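Local coordinates for protein similar to metal-dependent hydrolase (Staphylococcus aureus subsp. aureus Mu50, PDB 3ESH) that is probably a metal-dependent hydrolase of the metallo-beta-lactamase superfamily, its substrate and reaction not established, at residues R77-D82 with M109-A114; H86-L91 with L96-I101; G116-D119 with H123-F126; H170-P173 with I177-Q180. All coordinates share one frame; numbering follows the deposited sequence.

All four contacts lie within the metallo-beta-lactamase domain. Contact 3 is the most buried; contacts 1, 2 and 4 are partly buried, with exposed residues at the margins of contacts 2 and 4. Contact 3 touches contact 2, where Phe126 packs against Ile87, Leu91, Pro98 and Ile101, so helix 87-92 and the loop 116-126 share one apolar patch. Contact 1 is a single aromatic pair, one ring of which belongs to the probable metal-binding loop, and it meets contact 3 through Met109 and Leu117. Contact 4 stands apart, at the edge of the sheet that contains strands 170-171, 177-181 and 190-196. It has paired backbone bonds and a long salt bridge, whereas contacts 2 and 3 combine apolar packing with isolated hydrogen bonds.

Contact 1: R77-D82 with M109-A114; sequences RNFGVD and MHFDHA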
loop_
_atom_site.group_PDB
_atom_site.type_symbol
_atom_site.label_atom_id
_atom_site.label_comp_id
_atom_site.label_asym_id
_atom_site.label_seq_id
_atom_site.Cartn_x
_atom_site.Cartn_y
_atom_site.Cartn_z
ATOM N N ARG A 77 -32.741 12.033 22.811
ATOM C CA ARG A 77 -33.491 12.966 21.983
ATOM C C ARG A 77 -32.851 13.181 20.605
ATOM O O ARG A 77 -33.520 13.080 19.578
ATOM C CB ARG A 77 -33.637 14.323 22.689
ATOM C CG ARG A 77 -34.643 14.339 23.828
ATOM C CD ARG A 77 -35.141 15.759 24.087
ATOM N NE ARG A 77 -34.067 16.654 24.503
ATOM C CZ ARG A 77 -33.456 16.586 25.682
ATOM N NH1 ARG A 77 -33.818 15.664 26.564
ATOM N NH2 ARG A 77 -32.481 17.440 25.976
ATOM N N ASN A 78 -31.559 13.487 20.584
ATOM C CA ASN A 78 -30.860 13.716 19.332
ATOM C C ASN A 78 -30.896 12.504 18.402
ATOM O O ASN A 78 -30.816 12.658 17.180
ATOM C CB ASN A 78 -29.394 14.079 19.588
ATOM C CG ASN A 78 -29.233 15.321 20.445
ATOM O OD1 ASN A 78 -30.171 16.103 20.619
ATOM N ND2 ASN A 78 -28.030 15.515 20.978
ATOM N N PHE A 79 -31.004 11.302 18.969
ATOM C CA PHE A 79 -31.013 10.082 18.164
ATOM C C PHE A 79 -32.390 9.457 17.948
ATOM O O PHE A 79 -32.498 8.316 17.506
ATOM C CB PHE A 79 -30.072 9.049 18.772
ATOM C CG PHE A 79 -28.627 9.406 18.646
ATOM C CD1 PHE A 79 -28.064 9.635 17.399
ATOM C CD2 PHE A 79 -27.819 9.505 19.774
ATOM C CE1 PHE A 79 -26.715 9.957 17.274
ATOM C CE2 PHE A 79 -26.467 9.829 19.657
ATOM C CZ PHE A 79 -25.916 10.054 18.403
ATOM N N GLY A 80 -33.430 10.218 18.270
ATOM C CA GLY A 80 -34.793 9.770 18.082
ATOM C C GLY A 80 -35.165 8.422 18.655
ATOM O O GLY A 80 -35.878 7.644 18.018
ATOM N N VAL A 81 -34.697 8.135 19.856
ATOM C CA VAL A 81 -35.015 6.873 20.495
ATOM C C VAL A 81 -36.442 6.940 21.057
ATOM O O VAL A 81 -36.748 7.796 21.883
ATOM C CB VAL A 81 -34.040 6.599 21.649
ATOM C CG1 VAL A 81 -34.136 5.157 22.082
ATOM C CG2 VAL A 81 -32.639 6.948 21.221
ATOM N N ASP A 82 -37.315 6.046 20.606
ATOM C CA ASP A 82 -38.686 6.032 21.110
ATOM C C ASP A 82 -38.717 5.190 22.369
ATOM O O ASP A 82 -39.305 5.579 23.378
ATOM C CB ASP A 82 -39.642 5.440 20.075
ATOM C CG ASP A 82 -39.595 6.177 18.765
ATOM O OD1 ASP A 82 -39.731 7.425 18.769
ATOM O OD2 ASP A 82 -39.422 5.505 17.727
HETATM N N MSE A 109 -18.460 -1.742 15.740
HETATM C CA MSE A 109 -18.647 -1.150 17.071
HETATM C C MSE A 109 -19.300 0.231 17.209
HETATM O O MSE A 109 -19.151 0.891 18.238
HETATM C CB MSE A 109 -17.305 -1.140 17.807
HETATM C CG MSE A 109 -16.741 -2.517 18.089
HETATM SE SE MSE A 109 -17.804 -3.587 19.367
HETATM C CE MSE A 109 -17.644 -2.334 20.833
ATOM N N HIS A 110 -20.031 0.659 16.185
ATOM C CA HIS A 110 -20.726 1.945 16.257
ATOM C C HIS A 110 -21.737 1.869 17.423
ATOM O O HIS A 110 -22.157 0.774 17.813
ATOM C CB HIS A 110 -21.406 2.230 14.915
ATOM C CG HIS A 110 -20.448 2.632 13.838
ATOM N ND1 HIS A 110 -20.823 2.765 12.519
ATOM C CD2 HIS A 110 -19.134 2.948 13.887
ATOM C CE1 HIS A 110 -19.781 3.147 11.806
ATOM N NE2 HIS A 110 -18.744 3.266 12.611
ATOM N N PHE A 111 -22.121 3.014 17.980
ATOM C CA PHE A 111 -23.022 3.017 19.130
ATOM C C PHE A 111 -24.368 2.336 18.886
ATOM O O PHE A 111 -24.888 1.654 19.768
ATOM C CB PHE A 111 -23.254 4.446 19.639
ATOM C CG PHE A 111 -24.336 5.184 18.907
ATOM C CD1 PHE A 111 -24.052 5.903 17.753
ATOM C CD2 PHE A 111 -25.648 5.151 19.369
ATOM C CE1 PHE A 111 -25.061 6.583 17.068
ATOM C CE2 PHE A 111 -26.668 5.823 18.700
ATOM C CZ PHE A 111 -26.376 6.542 17.546
ATOM N N ASP A 112 -24.930 2.517 17.697
ATOM C CA ASP A 112 -26.211 1.905 17.384
ATOM C C ASP A 112 -26.141 0.376 17.452
ATOM O O ASP A 112 -27.163 -0.295 17.453
ATOM C CB ASP A 112 -26.709 2.373 15.999
ATOM C CG ASP A 112 -25.625 2.321 14.922
ATOM O OD1 ASP A 112 -24.519 2.862 15.156
ATOM O OD2 ASP A 112 -25.887 1.749 13.820
ATOM N N HIS A 113 -24.936 -0.170 17.543
ATOM C CA HIS A 113 -24.755 -1.622 17.606
ATOM C C HIS A 113 -24.110 -2.126 18.901
ATOM O O HIS A 113 -24.373 -3.247 19.326
ATOM C CB HIS A 113 -23.888 -2.121 16.432
ATOM C CG HIS A 113 -24.528 -1.974 15.078
ATOM N ND1 HIS A 113 -24.888 -0.752 14.545
ATOM C CD2 HIS A 113 -24.864 -2.898 14.149
ATOM C CE1 HIS A 113 -25.422 -0.928 13.349
ATOM N NE2 HIS A 113 -25.420 -2.221 13.084
ATOM N N ALA A 114 -23.283 -1.295 19.531
ATOM C CA ALA A 114 -22.565 -1.714 20.731
ATOM C C ALA A 114 -22.970 -1.123 22.084
ATOM O O ALA A 114 -22.511 -1.592 23.120
ATOM C CB ALA A 114 -21.081 -1.494 20.511
#
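Phe79 and Phe111 reach for each other from opposite directions and alone make this contact. The tip of Phe111 does the touching: its CZ stands over the centre of one face of the Phe79 ring, 3.4 Å from Phe79 CE1. The ring planes are inclined at 37° with centroids 4.3 Å apart, a close but oblique meeting. In Phe111, chi1 84° places CG between the backbone N and the carbonyl carbon and turns the ring toward Phe79; Trp153 stacks on the same ring. Away from the rings the contact opens quickly. The nearest backbones, at Phe79 and Asp112, have CA atoms 9.5 Å apart, and Arg77 and Asn78, at the end of helix 73-78, are exposed. That helix ends in a Schellman motif, with Gly80 as its C-prime residue, directly after Phe79. Across the contact, residues 109-114 carry most of the HxHxDH signature of the superfamily, begun by His108. His110, His185 and Asp206 turn donor atoms toward one point, which may be an empty metal site. With no hydrogen bond across it, the contact rests on dispersion and the burial of apolar surface, without any directional bond between the segments.

Contact 2: H86-L91 with L96-I101; sequences HIIADL and LTPKDI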
loop_
_atom_site.group_PDB
_atom_site.type_symbol
_atom_site.label_atom_id
_atom_site.label_comp_id
_atom_site.label_asym_id
_atom_site.label_seq_id
_atom_site.Cartn_x
_atom_site.Cartn_y
_atom_site.Cartn_z
ATOM N N HIS A 86 -35.224 -3.870 24.966
ATOM C CA HIS A 86 -36.115 -4.818 25.644
ATOM C C HIS A 86 -35.479 -6.167 25.425
ATOM O O HIS A 86 -36.175 -7.182 25.348
ATOM C CB HIS A 86 -37.502 -4.869 24.999
ATOM C CG HIS A 86 -38.427 -3.791 25.454
ATOM N ND1 HIS A 86 -38.428 -2.529 24.904
ATOM C CD2 HIS A 86 -39.362 -3.778 26.433
ATOM C CE1 HIS A 86 -39.322 -1.782 25.528
ATOM N NE2 HIS A 86 -39.903 -2.517 26.460
ATOM N N ILE A 87 -34.158 -6.178 25.314
ATOM C CA ILE A 87 -33.438 -7.411 25.044
ATOM C C ILE A 87 -33.607 -8.498 26.111
ATOM O O ILE A 87 -33.580 -9.685 25.788
ATOM C CB ILE A 87 -31.937 -7.113 24.799
ATOM C CG1 ILE A 87 -31.274 -8.305 24.117
ATOM C CG2 ILE A 87 -31.244 -6.775 26.109
ATOM C CD1 ILE A 87 -29.854 -8.045 23.711
ATOM N N ILE A 88 -33.793 -8.116 27.371
ATOM C CA ILE A 88 -33.973 -9.124 28.417
ATOM C C ILE A 88 -35.329 -9.816 28.271
ATOM O O ILE A 88 -35.397 -11.044 28.169
ATOM C CB ILE A 88 -33.870 -8.519 29.853
ATOM C CG1 ILE A 88 -32.448 -8.009 30.120
ATOM C CG2 ILE A 88 -34.213 -9.571 30.887
ATOM C CD1 ILE A 88 -32.105 -6.750 29.368
ATOM N N ALA A 89 -36.399 -9.027 28.254
ATOM C CA ALA A 89 -37.741 -9.574 28.104
ATOM C C ALA A 89 -37.903 -10.346 26.794
ATOM O O ALA A 89 -38.545 -11.398 26.764
ATOM C CB ALA A 89 -38.770 -8.454 28.183
ATOM N N ASP A 90 -37.328 -9.829 25.709
ATOM C CA ASP A 90 -37.431 -10.514 24.419
ATOM C C ASP A 90 -36.759 -11.873 24.499
ATOM O O ASP A 90 -37.276 -12.857 23.983
ATOM C CB ASP A 90 -36.775 -9.697 23.305
ATOM C CG ASP A 90 -37.770 -8.847 22.535
ATOM O OD1 ASP A 90 -38.351 -7.923 23.136
ATOM O OD2 ASP A 90 -37.969 -9.104 21.328
ATOM N N LEU A 91 -35.601 -11.924 25.149
ATOM C CA LEU A 91 -34.873 -13.180 25.288
ATOM C C LEU A 91 -35.678 -14.210 26.073
ATOM O O LEU A 91 -35.644 -15.405 25.765
ATOM C CB LEU A 91 -33.523 -12.934 25.973
ATOM C CG LEU A 91 -32.390 -12.397 25.093
ATOM C CD1 LEU A 91 -31.142 -12.143 25.936
ATOM C CD2 LEU A 91 -32.087 -13.408 23.995
ATOM N N LEU A 96 -34.620 -17.852 27.522
ATOM C CA LEU A 96 -33.204 -17.533 27.624
ATOM C C LEU A 96 -32.990 -16.314 28.519
ATOM O O LEU A 96 -33.873 -15.468 28.675
ATOM C CB LEU A 96 -32.622 -17.254 26.238
ATOM C CG LEU A 96 -32.595 -18.419 25.247
ATOM C CD1 LEU A 96 -32.077 -17.925 23.911
ATOM C CD2 LEU A 96 -31.716 -19.539 25.777
ATOM N N THR A 97 -31.800 -16.241 29.102
ATOM C CA THR A 97 -31.402 -15.147 29.983
ATOM C C THR A 97 -30.071 -14.601 29.486
ATOM O O THR A 97 -29.284 -15.334 28.897
ATOM C CB THR A 97 -31.205 -15.655 31.430
ATOM O OG1 THR A 97 -32.480 -15.757 32.070
ATOM C CG2 THR A 97 -30.298 -14.726 32.227
ATOM N N PRO A 98 -29.817 -13.301 29.698
ATOM C CA PRO A 98 -28.566 -12.659 29.280
ATOM C C PRO A 98 -27.428 -13.333 30.040
ATOM O O PRO A 98 -26.659 -12.677 30.761
ATOM C CB PRO A 98 -28.761 -11.213 29.730
ATOM C CG PRO A 98 -30.235 -11.014 29.592
ATOM C CD PRO A 98 -30.786 -12.296 30.171
ATOM N N LYS A 99 -27.325 -14.645 29.881
ATOM C CA LYS A 99 -26.323 -15.420 30.593
ATOM C C LYS A 99 -26.209 -16.781 29.913
ATOM O O LYS A 99 -25.264 -17.533 30.131
ATOM C CB LYS A 99 -26.772 -15.558 32.050
ATOM C CG LYS A 99 -25.727 -16.098 33.000
ATOM C CD LYS A 99 -26.133 -15.897 34.450
ATOM C CE LYS A 99 -26.206 -14.419 34.806
ATOM N NZ LYS A 99 -26.463 -14.214 36.263
ATOM N N ASP A 100 -27.189 -17.076 29.073
ATOM C CA ASP A 100 -27.227 -18.326 28.327
ATOM C C ASP A 100 -26.641 -18.076 26.942
ATOM O O ASP A 100 -26.577 -18.973 26.099
ATOM C CB ASP A 100 -28.669 -18.816 28.213
ATOM C CG ASP A 100 -29.265 -19.146 29.558
ATOM O OD1 ASP A 100 -28.712 -20.048 30.222
ATOM O OD2 ASP A 100 -30.274 -18.500 29.958
ATOM N N ILE A 101 -26.218 -16.836 26.726
ATOM C CA ILE A 101 -25.625 -16.426 25.469
ATOM C C ILE A 101 -24.153 -16.813 25.473
ATOM O O ILE A 101 -23.406 -16.472 26.391
ATOM C CB ILE A 101 -25.760 -14.909 25.275
ATOM C CG1 ILE A 101 -27.246 -14.527 25.325
ATOM C CG2 ILE A 101 -25.132 -14.485 23.950
ATOM C CD1 ILE A 101 -28.102 -15.243 24.291
#
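Leu91 holds CG beside its backbone N (chi1 -80°) and then runs extended (chi2 177°), which carries CD1 to the ring of Pro98. Ile88, one turn earlier, has its CG1 likewise beside the backbone N (chi1 -66°), which brings CG1 to the same ring. The two residues belong to helix 87-92, and the loop they grip leads on to strand 103-105, a helix-to-strand connection of the metallo-beta-lactamase alpha/beta fold. Pro98 CG touches both, 3.8 Å from Ile88 CG1 and 3.9 Å from Leu91 CD1; the ring meets Ile88 at about a right angle. The other branch of Leu91, CD2, approaches Ile101 CD1 more loosely, at 4.4 Å. Nearer the turn the backbone takes over: Leu96 N donates to Leu91 O at 3.2 Å. Ile88 lies at the exposed margin, while Leu91 is buried, with Phe126 and Leu11 also against it. Leu96 packs onto strands 51-54 and 59-61, so the loop lies against the sheet that contains these strands and strand 103-105. Within the loop, Pro98 is the centre of an inverse gamma turn, and Asp100 OD2 accepts a hydrogen bond from Thr97 N at 2.9 Å through its anti lone pair.

Contact 3: G116-D119 with H123-F126; sequences GLTD and HAIF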
loop_
_atom_site.group_PDB
_atom_site.type_symbol
_atom_site.label_atom_id
_atom_site.label_comp_id
_atom_site.label_asym_id
_atom_site.label_seq_id
_atom_site.Cartn_x
_atom_site.Cartn_y
_atom_site.Cartn_z
ATOM N N GLY A 116 -25.590 -1.482 23.824
ATOM C CA GLY A 116 -26.231 -2.463 24.682
ATOM C C GLY A 116 -25.326 -3.590 25.151
ATOM O O GLY A 116 -25.814 -4.606 25.634
ATOM N N LEU A 117 -24.014 -3.418 25.009
ATOM C CA LEU A 117 -23.063 -4.447 25.432
ATOM C C LEU A 117 -22.803 -4.439 26.935
ATOM O O LEU A 117 -22.441 -5.465 27.517
ATOM C CB LEU A 117 -21.730 -4.305 24.684
ATOM C CG LEU A 117 -21.672 -4.947 23.291
ATOM C CD1 LEU A 117 -20.287 -4.739 22.676
ATOM C CD2 LEU A 117 -22.009 -6.435 23.416
ATOM N N THR A 118 -22.973 -3.286 27.567
ATOM C CA THR A 118 -22.757 -3.172 28.995
ATOM C C THR A 118 -23.832 -2.297 29.605
ATOM O O THR A 118 -24.516 -1.560 28.904
ATOM C CB THR A 118 -21.411 -2.506 29.311
ATOM O OG1 THR A 118 -21.446 -1.142 28.877
ATOM C CG2 THR A 118 -20.274 -3.241 28.626
ATOM N N ASP A 119 -23.999 -2.385 30.915
ATOM C CA ASP A 119 -24.952 -1.542 31.606
ATOM C C ASP A 119 -24.072 -0.400 32.094
ATOM O O ASP A 119 -22.926 -0.288 31.711
ATOM C CB ASP A 119 -25.548 -2.278 32.829
ATOM C CG ASP A 119 -24.481 -2.915 33.727
ATOM O OD1 ASP A 119 -23.484 -2.245 34.045
ATOM O OD2 ASP A 119 -24.651 -4.088 34.126
ATOM N N HIS A 123 -20.264 -2.539 33.396
ATOM C CA HIS A 123 -20.103 -3.940 33.772
ATOM C C HIS A 123 -20.075 -4.773 32.500
ATOM O O HIS A 123 -19.022 -4.947 31.897
ATOM C CB HIS A 123 -21.241 -4.441 34.653
ATOM C CG HIS A 123 -21.192 -5.918 34.906
ATOM N ND1 HIS A 123 -22.293 -6.642 35.316
ATOM C CD2 HIS A 123 -20.181 -6.816 34.789
ATOM C CE1 HIS A 123 -21.963 -7.914 35.436
ATOM N NE2 HIS A 123 -20.686 -8.048 35.122
ATOM N N ALA A 124 -21.235 -5.278 32.095
ATOM C CA ALA A 124 -21.324 -6.080 30.886
ATOM C C ALA A 124 -22.544 -6.970 30.853
ATOM O O ALA A 124 -22.615 -7.948 31.580
ATOM C CB ALA A 124 -20.088 -6.955 30.723
ATOM N N ILE A 125 -23.511 -6.620 30.015
ATOM C CA ILE A 125 -24.698 -7.446 29.855
ATOM C C ILE A 125 -24.016 -8.645 29.200
ATOM O O ILE A 125 -22.932 -8.466 28.647
ATOM C CB ILE A 125 -25.675 -6.816 28.834
ATOM C CG1 ILE A 125 -25.912 -5.334 29.154
ATOM C CG2 ILE A 125 -26.955 -7.600 28.809
ATOM C CD1 ILE A 125 -26.482 -5.066 30.520
ATOM N N PHE A 126 -24.580 -9.848 29.247
ATOM C CA PHE A 126 -23.939 -11.004 28.585
ATOM C C PHE A 126 -22.562 -11.430 29.152
ATOM O O PHE A 126 -21.567 -11.496 28.421
ATOM C CB PHE A 126 -23.805 -10.748 27.075
ATOM C CG PHE A 126 -25.112 -10.423 26.397
ATOM C CD1 PHE A 126 -25.298 -9.217 25.733
ATOM C CD2 PHE A 126 -26.170 -11.310 26.464
ATOM C CE1 PHE A 126 -26.528 -8.909 25.148
ATOM C CE2 PHE A 126 -27.401 -11.012 25.883
ATOM C CZ PHE A 126 -27.584 -9.813 25.228
#
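The loop that leads from helix 111-114 to strand 130-134 doubles back on itself, laying Leu117 and Thr118 against Ala124 and Ile125. The two runs come very close, with Thr118 CA 3.8 Å from Ala124 CA, yet neither forms a regular strand. A weak hydrogen bond, from Ile125 N to Leu117 O, ties the backbones at 3.0 Å. Ile125 wraps over the first run: chi1 -49° puts its CG1 beside the backbone N and against the carbonyl oxygen of Gly116. Its CD1 ends 3.7 Å from both N and CB of Asp119. In the metallo-beta-lactamase fold this loop follows directly on the metal-site signature, and here the side-chain hydrogen bond between the two runs comes from Asp119. The carboxylate, tucked between its own backbone N and carbonyl carbon (chi1 49°), accepts His123 N on OD1 at 3.3 Å, the donor standing above the carboxylate plane. OD2 meets the edge of the His123 imidazole, 3.7 Å from ND1, with carboxylate and ring planes 45° apart. Thr118 sets CG2 4.3 Å from Ala124 CB, while its OG1 is hydrogen-bonded to Lys70 NZ. Asp159 lies beside both His123 and Ala124. At the far end the Phe126 ring packs on Ile87 and Leu91 of helix 87-92 and on Ile101, and its CE1 lies obliquely 4.4 Å from Gly116 O.

Contact 4: H170-P173 with I177-Q180; sequences HFEP and IKMQ
Phe171 and Met179 form the hydrogen-bonded pair of an antiparallel beta hairpin, strand 170-171 with strand 177-181. Two backbone bonds clasp them: Met179 N to Phe171 O at 2.8 Å and Phe171 N to Met179 O at 3.1 Å. His170 and Gln180 make the adjoining non-hydrogen-bonded pair, where His170 CA also directs a CA-H...O contact at Met179 O. On the face shared by Phe171 and Met179 the two side chains run side by side. Phe171 CG lies anti to the backbone N (chi1 -177°) while Met179 bends at its last torsion (chi3 87°), and the selenium of selenomethionine Met179 lies at the edge of the phenyl ring, near its plane, 4.2 Å from Phe171 CD2. Pro173 crosses the Met179 chain at about a right angle, CG 4.1 Å from SE. The Glu172 and Lys178 side is exposed. These two chains are extended and run alongside each other, their aliphatic parts touching with Glu172 CG 3.7 Å from Lys178 CG. Their salt bridge is long, Glu172 OE1 to Lys178 NZ measuring 3.9 Å, and OE2 accepts a weak hydrogen bond from Gly176 N in the turn. Farther out, Leu105, Val132, Ile165 and Phe167, from the facing sheet of the alpha-beta/beta-alpha sandwich, pack against the Phe171 and Met179 face. Strand 190-196 continues the hairpin's own sheet beyond strand 177-181, where Lys178 O accepts a weak hydrogen bond from Thr193 OG1.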
loop_
_atom_site.group_PDB
_atom_site.type_symbol
_atom_site.label_atom_id
_atom_site.label_comp_id
_atom_site.label_asym_id
_atom_site.label_seq_id
_atom_site.Cartn_x
_atom_site.Cartn_y
_atom_site.Cartn_z
ATOM N N HIS A 170 -11.375 -13.704 8.252
ATOM C CA HIS A 170 -12.540 -14.573 8.453
ATOM C C HIS A 170 -12.419 -15.343 9.758
ATOM O O HIS A 170 -11.330 -15.483 10.301
ATOM C CB HIS A 170 -12.724 -15.535 7.270
ATOM C CG HIS A 170 -11.453 -16.178 6.809
ATOM N ND1 HIS A 170 -10.735 -17.062 7.587
ATOM C CD2 HIS A 170 -10.761 -16.047 5.650
ATOM C CE1 HIS A 170 -9.653 -17.446 6.929
ATOM N NE2 HIS A 170 -9.647 -16.843 5.752
ATOM N N PHE A 171 -13.549 -15.820 10.268
ATOM C CA PHE A 171 -13.580 -16.570 11.522
ATOM C C PHE A 171 -14.886 -17.346 11.612
ATOM O O PHE A 171 -15.959 -16.794 11.376
ATOM C CB PHE A 171 -13.462 -15.608 12.706
ATOM C CG PHE A 171 -13.402 -16.285 14.053
ATOM C CD1 PHE A 171 -12.493 -17.305 14.302
ATOM C CD2 PHE A 171 -14.235 -15.870 15.091
ATOM C CE1 PHE A 171 -12.411 -17.902 15.572
ATOM C CE2 PHE A 171 -14.159 -16.463 16.360
ATOM C CZ PHE A 171 -13.251 -17.473 16.602
ATOM N N GLU A 172 -14.783 -18.632 11.938
ATOM C CA GLU A 172 -15.952 -19.489 12.065
ATOM C C GLU A 172 -16.048 -19.929 13.530
ATOM O O GLU A 172 -15.418 -20.902 13.935
ATOM C CB GLU A 172 -15.804 -20.703 11.131
ATOM C CG GLU A 172 -17.115 -21.413 10.780
ATOM C CD GLU A 172 -16.945 -22.520 9.736
ATOM O OE1 GLU A 172 -16.034 -22.416 8.890
ATOM O OE2 GLU A 172 -17.739 -23.486 9.751
ATOM N N PRO A 173 -16.836 -19.198 14.344
ATOM C CA PRO A 173 -17.064 -19.448 15.776
ATOM C C PRO A 173 -17.547 -20.870 16.070
ATOM O O PRO A 173 -16.840 -21.664 16.693
ATOM C CB PRO A 173 -18.119 -18.413 16.142
ATOM C CG PRO A 173 -17.874 -17.316 15.173
ATOM C CD PRO A 173 -17.647 -18.054 13.897
ATOM N N ILE A 177 -21.567 -20.818 11.165
ATOM C CA ILE A 177 -21.571 -19.370 11.319
ATOM C C ILE A 177 -20.210 -18.836 10.880
ATOM O O ILE A 177 -19.200 -19.121 11.513
ATOM C CB ILE A 177 -21.803 -18.961 12.778
ATOM C CG1 ILE A 177 -22.913 -19.818 13.408
ATOM C CG2 ILE A 177 -22.168 -17.491 12.846
ATOM C CD1 ILE A 177 -24.291 -19.577 12.864
ATOM N N LYS A 178 -20.184 -18.064 9.795
ATOM C CA LYS A 178 -18.920 -17.527 9.284
ATOM C C LYS A 178 -18.854 -16.000 9.205
ATOM O O LYS A 178 -19.640 -15.368 8.504
ATOM C CB LYS A 178 -18.616 -18.121 7.900
ATOM C CG LYS A 178 -18.633 -19.656 7.870
ATOM C CD LYS A 178 -18.111 -20.218 6.554
ATOM C CE LYS A 178 -18.190 -21.749 6.532
ATOM N NZ LYS A 178 -17.600 -22.379 5.309
HETATM N N MSE A 179 -17.909 -15.415 9.934
HETATM C CA MSE A 179 -17.724 -13.963 9.936
HETATM C C MSE A 179 -16.715 -13.602 8.861
HETATM O O MSE A 179 -15.768 -14.349 8.625
HETATM C CB MSE A 179 -17.212 -13.509 11.296
HETATM C CG MSE A 179 -18.174 -13.861 12.369
HETATM SE SE MSE A 179 -17.415 -13.410 14.057
HETATM C CE MSE A 179 -17.981 -11.626 14.159
ATOM N N GLN A 180 -16.900 -12.456 8.217
ATOM C CA GLN A 180 -15.989 -12.055 7.146
ATOM C C GLN A 180 -15.781 -10.543 6.999
ATOM O O GLN A 180 -16.717 -9.781 6.757
ATOM C CB GLN A 180 -16.496 -12.647 5.834
ATOM C CG GLN A 180 -15.634 -12.353 4.644
ATOM C CD GLN A 180 -16.190 -12.981 3.380
ATOM O OE1 GLN A 180 -15.892 -12.535 2.267
ATOM N NE2 GLN A 180 -17.000 -14.029 3.543
#